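Local coordinates for fibronectin type III domain-containing protein (Simiduia agarivorans, PDB 6P2K) that probably hydrolyses xyloglucan or related beta-glucans as a glycoside hydrolase family 74 enzyme, through the beta-propeller part of a longer protein that also carries fibronectin type III modules, at residues V383-K394 against V430-R439. Numbering follows the deposited sequence.
Sequences VNWYGTEWPTYK and VSWSNMQHRR
Tyr393 and Trp432 form an antiparallel hydrogen-bonded pair, Tyr393 N to Trp432 O and Trp432 N to Tyr393 O both at 2.8 Å, after which the chains diverge and 383-394 arches as a beta hairpin over the 3-10 segment 435-437. Beside the pair, Thr392 OG1 donates to Ser431 OG at 2.8 Å; Thr379 and Asp427 are further partners of these two hydroxyls. Where the chains have separated, a water donates to Pro391 O and lies 3.2 Å from Ser433 OG. The hairpin turns through a type I' turn from Trp385 to Thr388, and its longer strand, 388-395, pairs on its other side with the short, weakly bonded strand 431-432, in a chain built, as in other GH74 enzymes, of two seven-bladed beta-propellers. Trp385, its CG swung anti to the backbone N (chi1 -163°), drops its indole onto the 3-10 segment: NE1 donates in the ring plane to Arg438 O at 2.9 Å, while Gln436 CA makes a CH-pi contact over the six-membered ring. Arg439 NH1, held by Gln436 O, comes obliquely to CH2 of that indole at 3.6 Å. Replacing the indole of Trp385 by the methyl of an alanine is likely to leave Arg438 O without this donor and to open a gap over Gln436 CA and beside Arg439. Met435, bent at chi2 and chi3, lays CE over the centre of the Trp390 ring, 3.7 Å above its plane, with SD farther off in a Met-aromatic contact; Thr388 CG2 touches the opposite face near its rim, and Trp390 NE1 is tied to Trp385 O.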
loop_
_atom_site.group_PDB
_atom_site.type_symbol
_atom_site.label_atom_id
_atom_site.label_comp_id
_atom_site.label_asym_id
_atom_site.label_seq_id
_atom_site.Cartn_x
_atom_site.Cartn_y
_atom_site.Cartn_z
ATOM N N VAL B 383 3.336 -11.168 -18.673
ATOM C CA VAL B 383 4.309 -11.168 -17.591
ATOM C C VAL B 383 4.964 -9.794 -17.579
ATOM O O VAL B 383 5.564 -9.380 -18.578
ATOM C CB VAL B 383 5.362 -12.273 -17.775
ATOM C CG1 VAL B 383 6.427 -12.190 -16.684
ATOM C CG2 VAL B 383 4.697 -13.641 -17.795
ATOM N N ASN B 384 4.842 -9.087 -16.461
ATOM C CA ASN B 384 5.470 -7.779 -16.315
ATOM C C ASN B 384 6.929 -7.973 -15.920
ATOM O O ASN B 384 7.217 -8.577 -14.881
ATOM C CB ASN B 384 4.728 -6.948 -15.269
ATOM C CG ASN B 384 5.011 -5.461 -15.389
ATOM O OD1 ASN B 384 6.066 -5.052 -15.873
ATOM N ND2 ASN B 384 4.064 -4.643 -14.944
ATOM N N TRP B 385 7.849 -7.475 -16.745
ATOM C CA TRP B 385 9.270 -7.634 -16.458
ATOM C C TRP B 385 10.062 -6.526 -17.138
ATOM O O TRP B 385 9.942 -6.330 -18.353
ATOM C CB TRP B 385 9.778 -9.002 -16.923
ATOM C CG TRP B 385 11.083 -9.378 -16.302
ATOM C CD1 TRP B 385 12.286 -9.508 -16.931
ATOM C CD2 TRP B 385 11.321 -9.659 -14.919
ATOM N NE1 TRP B 385 13.257 -9.859 -16.026
ATOM C CE2 TRP B 385 12.689 -9.957 -14.782
ATOM C CE3 TRP B 385 10.507 -9.687 -13.782
ATOM C CZ2 TRP B 385 13.263 -10.282 -13.555
ATOM C CZ3 TRP B 385 11.077 -10.010 -12.566
ATOM C CH2 TRP B 385 12.441 -10.304 -12.461
ATOM N N TYR B 386 10.873 -5.813 -16.350
ATOM C CA TYR B 386 11.786 -4.797 -16.875
ATOM C C TYR B 386 11.025 -3.686 -17.601
ATOM O O TYR B 386 11.416 -3.244 -18.682
ATOM C CB TYR B 386 12.837 -5.435 -17.788
ATOM C CG TYR B 386 14.130 -4.660 -17.927
ATOM C CD1 TYR B 386 14.920 -4.375 -16.817
ATOM C CD2 TYR B 386 14.569 -4.229 -19.174
ATOM C CE1 TYR B 386 16.108 -3.672 -16.947
ATOM C CE2 TYR B 386 15.753 -3.527 -19.315
ATOM C CZ TYR B 386 16.518 -3.251 -18.199
ATOM O OH TYR B 386 17.697 -2.553 -18.337
ATOM N N GLY B 387 9.920 -3.240 -17.005
ATOM C CA GLY B 387 9.133 -2.161 -17.570
ATOM C C GLY B 387 8.359 -2.499 -18.825
ATOM O O GLY B 387 7.900 -1.585 -19.515
ATOM N N THR B 388 8.197 -3.781 -19.143
ATOM C CA THR B 388 7.466 -4.207 -20.325
ATOM C C THR B 388 6.616 -5.415 -19.953
ATOM O O THR B 388 6.984 -6.201 -19.076
ATOM C CB THR B 388 8.433 -4.526 -21.487
ATOM O OG1 THR B 388 8.975 -3.303 -22.002
ATOM C CG2 THR B 388 7.737 -5.264 -22.626
ATOM N N GLU B 389 5.457 -5.539 -20.598
ATOM C CA GLU B 389 4.551 -6.658 -20.369
ATOM C C GLU B 389 4.722 -7.655 -21.509
ATOM O O GLU B 389 4.378 -7.362 -22.658
ATOM C CB GLU B 389 3.107 -6.172 -20.247
ATOM C CG GLU B 389 2.705 -5.879 -18.806
ATOM C CD GLU B 389 1.595 -4.854 -18.679
ATOM O OE1 GLU B 389 0.828 -4.930 -17.695
ATOM O OE2 GLU B 389 1.489 -3.970 -19.557
ATOM N N TRP B 390 5.265 -8.827 -21.187
ATOM C CA TRP B 390 5.594 -9.859 -22.163
ATOM C C TRP B 390 4.536 -10.943 -22.152
ATOM O O TRP B 390 4.161 -11.418 -21.070
ATOM C CB TRP B 390 6.955 -10.478 -21.855
ATOM C CG TRP B 390 8.024 -9.466 -21.621
ATOM C CD1 TRP B 390 8.352 -8.872 -20.434
ATOM C CD2 TRP B 390 8.907 -8.914 -22.602
ATOM N NE1 TRP B 390 9.387 -7.988 -20.618
ATOM C CE2 TRP B 390 9.747 -7.995 -21.940
ATOM C CE3 TRP B 390 9.071 -9.109 -23.977
ATOM C CZ2 TRP B 390 10.733 -7.274 -22.604
ATOM C CZ3 TRP B 390 10.050 -8.387 -24.638
ATOM C CH2 TRP B 390 10.869 -7.482 -23.951
ATOM N N PRO B 391 4.043 -11.366 -23.310
ATOM C CA PRO B 391 3.088 -12.472 -23.340
ATOM C C PRO B 391 3.751 -13.773 -22.923
ATOM O O PRO B 391 4.973 -13.931 -22.988
ATOM C CB PRO B 391 2.642 -12.530 -24.808
ATOM C CG PRO B 391 3.233 -11.311 -25.470
ATOM C CD PRO B 391 4.420 -10.924 -24.662
ATOM N N THR B 392 2.924 -14.711 -22.472
ATOM C CA THR B 392 3.374 -16.090 -22.420
ATOM C C THR B 392 3.214 -16.714 -23.803
ATOM O O THR B 392 2.449 -16.232 -24.641
ATOM C CB THR B 392 2.595 -16.890 -21.375
ATOM O OG1 THR B 392 1.211 -16.951 -21.750
ATOM C CG2 THR B 392 2.720 -16.243 -20.000
ATOM N N TYR B 393 3.954 -17.794 -24.043
ATOM C CA TYR B 393 4.037 -18.377 -25.376
ATOM C C TYR B 393 3.812 -19.878 -25.315
ATOM O O TYR B 393 4.384 -20.563 -24.459
ATOM C CB TYR B 393 5.395 -18.076 -26.020
ATOM C CG TYR B 393 5.557 -16.638 -26.450
ATOM C CD1 TYR B 393 5.978 -15.664 -25.551
ATOM C CD2 TYR B 393 5.278 -16.250 -27.753
ATOM C CE1 TYR B 393 6.119 -14.343 -25.942
ATOM C CE2 TYR B 393 5.416 -14.938 -28.154
ATOM C CZ TYR B 393 5.837 -13.988 -27.247
ATOM O OH TYR B 393 5.976 -12.678 -27.652
ATOM N N LYS B 394 2.991 -20.387 -26.229
ATOM C CA LYS B 394 2.808 -21.818 -26.406
ATOM C C LYS B 394 3.504 -22.269 -27.685
ATOM O O LYS B 394 3.609 -21.515 -28.655
ATOM C CB LYS B 394 1.320 -22.188 -26.447
ATOM C CG LYS B 394 0.546 -21.613 -27.621
ATOM C CD LYS B 394 -0.919 -22.004 -27.535
ATOM C CE LYS B 394 -1.704 -21.465 -28.713
ATOM N NZ LYS B 394 -3.160 -21.737 -28.559
ATOM N N VAL B 430 0.654 -25.174 -20.829
ATOM C CA VAL B 430 0.364 -24.849 -22.222
ATOM C C VAL B 430 1.277 -23.732 -22.711
ATOM O O VAL B 430 1.932 -23.853 -23.753
ATOM C CB VAL B 430 -1.121 -24.480 -22.387
ATOM C CG1 VAL B 430 -1.363 -23.821 -23.738
ATOM C CG2 VAL B 430 -1.995 -25.716 -22.231
ATOM N N SER B 431 1.341 -22.628 -21.967
ATOM C CA SER B 431 2.113 -21.462 -22.371
ATOM C C SER B 431 3.096 -21.094 -21.271
ATOM O O SER B 431 2.855 -21.355 -20.090
ATOM C CB SER B 431 1.205 -20.274 -22.687
ATOM O OG SER B 431 0.653 -19.721 -21.505
ATOM N N TRP B 432 4.206 -20.468 -21.670
ATOM C CA TRP B 432 5.350 -20.303 -20.786
ATOM C C TRP B 432 5.984 -18.928 -20.939
ATOM O O TRP B 432 5.779 -18.221 -21.930
ATOM C CB TRP B 432 6.427 -21.359 -21.059
ATOM C CG TRP B 432 5.920 -22.756 -21.040
ATOM C CD1 TRP B 432 5.193 -23.383 -22.016
ATOM C CD2 TRP B 432 6.097 -23.711 -19.991
ATOM N NE1 TRP B 432 4.904 -24.670 -21.632
ATOM C CE2 TRP B 432 5.452 -24.898 -20.395
ATOM C CE3 TRP B 432 6.737 -23.678 -18.748
ATOM C CZ2 TRP B 432 5.430 -26.041 -19.601
ATOM C CZ3 TRP B 432 6.713 -24.817 -17.958
ATOM C CH2 TRP B 432 6.064 -25.981 -18.389
ATOM N N SER B 433 6.789 -18.579 -19.938
ATOM C CA SER B 433 7.681 -17.432 -19.972
ATOM C C SER B 433 8.925 -17.785 -19.170
ATOM O O SER B 433 8.831 -18.436 -18.127
ATOM C CB SER B 433 7.023 -16.173 -19.393
ATOM O OG SER B 433 7.950 -15.099 -19.337
ATOM N N ASN B 434 10.091 -17.368 -19.662
ATOM C CA ASN B 434 11.323 -17.501 -18.892
ATOM C C ASN B 434 11.982 -16.147 -18.652
ATOM O O ASN B 434 13.168 -16.089 -18.308
ATOM C CB ASN B 434 12.290 -18.481 -19.569
ATOM C CG ASN B 434 13.042 -17.874 -20.748
ATOM O OD1 ASN B 434 12.580 -16.936 -21.394
ATOM N ND2 ASN B 434 14.219 -18.418 -21.028
ATOM N N MET B 435 11.223 -15.056 -18.808
ATOM C CA MET B 435 11.795 -13.718 -18.690
ATOM C C MET B 435 12.336 -13.447 -17.291
ATOM O O MET B 435 13.286 -12.671 -17.138
ATOM C CB MET B 435 10.748 -12.664 -19.061
ATOM C CG MET B 435 10.318 -12.678 -20.525
ATOM S SD MET B 435 11.662 -12.373 -21.697
ATOM C CE MET B 435 12.163 -10.718 -21.228
ATOM N N GLN B 436 11.760 -14.073 -16.260
ATOM C CA GLN B 436 12.195 -13.796 -14.895
ATOM C C GLN B 436 13.578 -14.355 -14.579
ATOM O O GLN B 436 14.129 -14.016 -13.526
ATOM C CB GLN B 436 11.170 -14.330 -13.887
ATOM C CG GLN B 436 9.838 -13.575 -13.914
ATOM C CD GLN B 436 8.985 -13.797 -12.666
ATOM O OE1 GLN B 436 9.378 -14.508 -11.739
ATOM N NE2 GLN B 436 7.808 -13.180 -12.643
ATOM N N HIS B 437 14.162 -15.183 -15.448
ATOM C CA HIS B 437 15.529 -15.634 -15.212
ATOM C C HIS B 437 16.558 -14.569 -15.569
ATOM O O HIS B 437 17.719 -14.682 -15.155
ATOM C CB HIS B 437 15.803 -16.936 -15.979
ATOM C CG HIS B 437 16.469 -16.750 -17.309
ATOM N ND1 HIS B 437 15.758 -16.548 -18.476
ATOM C CD2 HIS B 437 17.776 -16.778 -17.666
ATOM C CE1 HIS B 437 16.600 -16.441 -19.489
ATOM N NE2 HIS B 437 17.829 -16.576 -19.025
ATOM N N ARG B 438 16.150 -13.526 -16.289
ATOM C CA ARG B 438 17.035 -12.423 -16.650
ATOM C C ARG B 438 16.936 -11.360 -15.562
ATOM O O ARG B 438 16.026 -10.527 -15.568
ATOM C CB ARG B 438 16.665 -11.881 -18.025
ATOM C CG ARG B 438 16.248 -12.974 -19.006
ATOM C CD ARG B 438 16.192 -12.481 -20.444
ATOM N NE ARG B 438 17.497 -12.549 -21.096
ATOM C CZ ARG B 438 17.870 -13.520 -21.925
ATOM N NH1 ARG B 438 17.044 -14.523 -22.203
ATOM N NH2 ARG B 438 19.076 -13.488 -22.468
ATOM N N ARG B 439 17.878 -11.394 -14.618
ATOM C CA ARG B 439 17.798 -10.580 -13.413
ATOM C C ARG B 439 18.355 -9.173 -13.594
ATOM O O ARG B 439 18.162 -8.332 -12.710
ATOM C CB ARG B 439 18.536 -11.271 -12.257
ATOM C CG ARG B 439 18.170 -12.738 -12.056
ATOM C CD ARG B 439 16.671 -12.944 -11.829
ATOM N NE ARG B 439 16.214 -12.432 -10.537
ATOM C CZ ARG B 439 14.957 -12.510 -10.108
ATOM N NH1 ARG B 439 14.027 -13.083 -10.865
ATOM N NH2 ARG B 439 14.627 -12.017 -8.921
HETATM O O HOH W 1 7.572 -14.147 -22.333
#